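PDB 6VJ4: foldase protein PrsA 2 from Bacillus anthracis, which catalyses cis-trans isomerisation of peptidyl-prolyl bonds and helps secreted proteins, among them the protective antigen, to fold once they have crossed the membrane. Local coordinates for residues E167-T170 and A171-L175. Numbering follows the deposited sequence. Where two conformers were deposited one is given.
Sequences EFET and AAYKL
Residues 167-170 run directly into 171-175, most of which continue the same short alpha-helix of the parvulin-type (PpiC) domain, packed against its antiparallel sheet. Successive i to i+4 bonds join the turns: Ala172 N bonds to Phe168 O at 2.9 Å, Tyr173 N reaches Glu169 O at 3.0 Å, and the bond from Ala171 N to Glu167 O is weak. Lys174 N and Leu175 N bond three residues back, to Ala171 O (3.1 Å) and Ala172 O.

On the sheet side the Ala172 methyl lies oblique to the Phe168 ring, 4.1 Å between CB and CE1, and the ring also makes edge-to-face contacts with His114 and His191. On another side of the helix, Glu169 extends with CG anti to its backbone nitrogen (chi1 176°), which brings CG into the plane of the Tyr173 ring at its edge, 3.4 Å from CD2. The carboxylate plane is turned 57° from that ring; Glu169 OE2 takes a hydrogen bond from Ser161 OG and a salt bridge from Lys107 NZ, and OE1 a hydrogen bond from Gly162 N, while Tyr173 OH bonds to Pro108 O, so both side chains tie the helix to neighbouring loops. Farther round, Lys174 runs alongside Thr170, and the bend at its last torsion (chi4 69°) sets NZ 3.6 Å from Thr170 CG2.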
loop_
_atom_site.group_PDB
_atom_site.type_symbol
_atom_site.label_atom_id
_atom_site.label_comp_id
_atom_site.label_asym_id
_atom_site.label_seq_id
_atom_site.Cartn_x
_atom_site.Cartn_y
_atom_site.Cartn_z
ATOM N N GLU A 167 25.298 8.484 19.364
ATOM C CA GLU A 167 26.187 9.674 19.456
ATOM C C GLU A 167 26.912 9.675 20.804
ATOM O O GLU A 167 28.133 9.917 20.841
ATOM C CB GLU A 167 25.391 10.969 19.315
ATOM C CG GLU A 167 24.752 11.152 17.947
ATOM C CD GLU A 167 23.440 10.428 17.679
ATOM O OE1 GLU A 167 22.903 9.744 18.584
ATOM O OE2 GLU A 167 22.949 10.556 16.548
ATOM N N PHE A 168 26.166 9.419 21.873
ATOM C CA PHE A 168 26.778 9.440 23.217
ATOM C C PHE A 168 27.782 8.279 23.334
ATOM O O PHE A 168 28.897 8.458 23.785
ATOM C CB PHE A 168 25.715 9.254 24.287
ATOM C CG PHE A 168 26.237 9.321 25.690
ATOM C CD1 PHE A 168 26.813 8.216 26.288
ATOM C CD2 PHE A 168 26.103 10.482 26.442
ATOM C CE1 PHE A 168 27.287 8.279 27.585
ATOM C CE2 PHE A 168 26.568 10.532 27.744
ATOM C CZ PHE A 168 27.179 9.440 28.307
ATOM N N GLU A 169 27.330 7.116 22.885
ATOM C CA GLU A 169 28.159 5.887 22.997
ATOM C C GLU A 169 29.465 6.051 22.223
ATOM O O GLU A 169 30.512 5.638 22.759
ATOM C CB GLU A 169 27.386 4.688 22.467
ATOM C CG GLU A 169 28.216 3.423 22.478
ATOM C CD GLU A 169 27.453 2.141 22.224
ATOM O OE1 GLU A 169 26.231 2.087 22.526
ATOM O OE2 GLU A 169 28.080 1.202 21.709
ATOM N N THR A 170 29.384 6.585 21.001
ATOM C CA THR A 170 30.574 6.739 20.134
ATOM C C THR A 170 31.613 7.591 20.859
ATOM O O THR A 170 32.811 7.220 20.883
ATOM C CB THR A 170 30.201 7.312 18.765
ATOM O OG1 THR A 170 29.405 6.311 18.125
ATOM C CG2 THR A 170 31.417 7.648 17.931
ATOM N N ALA A 171 31.159 8.687 21.468
ATOM C CA ALA A 171 32.094 9.576 22.172
ATOM C C ALA A 171 32.649 8.915 23.433
ATOM O O ALA A 171 33.878 9.030 23.684
ATOM C CB ALA A 171 31.379 10.862 22.518
ATOM N N ALA A 172 31.786 8.265 24.217
ATOM C CA ALA A 172 32.195 7.675 25.504
ATOM C C ALA A 172 33.290 6.621 25.297
ATOM O O ALA A 172 34.253 6.601 26.071
ATOM C CB ALA A 172 30.986 7.084 26.190
ATOM N N TYR A 173 33.140 5.804 24.270
ATOM C CA TYR A 173 34.119 4.699 24.080
ATOM C C TYR A 173 35.449 5.227 23.540
ATOM O O TYR A 173 36.446 4.447 23.567
ATOM C CB TYR A 173 33.519 3.609 23.196
ATOM C CG TYR A 173 32.635 2.641 23.936
ATOM C CD1 TYR A 173 33.197 1.631 24.701
ATOM C CD2 TYR A 173 31.255 2.702 23.870
ATOM C CE1 TYR A 173 32.427 0.689 25.344
ATOM C CE2 TYR A 173 30.460 1.798 24.563
ATOM C CZ TYR A 173 31.052 0.764 25.270
ATOM O OH TYR A 173 30.275 -0.133 25.932
ATOM N N LYS A 174 35.487 6.461 23.036
ATOM C CA LYS A 174 36.773 7.024 22.562
ATOM C C LYS A 174 37.591 7.561 23.741
ATOM O O LYS A 174 38.791 7.821 23.562
ATOM C CB LYS A 174 36.520 8.115 21.522
ATOM C CG LYS A 174 36.160 7.600 20.141
ATOM C CD LYS A 174 36.287 8.649 19.052
ATOM C CE LYS A 174 36.264 8.058 17.656
ATOM N NZ LYS A 174 34.931 7.520 17.296
ATOM N N LEU A 175 36.945 7.827 24.876
ATOM C CA LEU A 175 37.653 8.424 26.033
ATOM C C LEU A 175 38.561 7.413 26.744
ATOM O O LEU A 175 38.325 6.190 26.639
ATOM C CB LEU A 175 36.627 8.949 27.048
ATOM C CG LEU A 175 35.743 10.076 26.553
ATOM C CD1 LEU A 175 34.636 10.335 27.560
ATOM C CD2 LEU A 175 36.559 11.318 26.282
#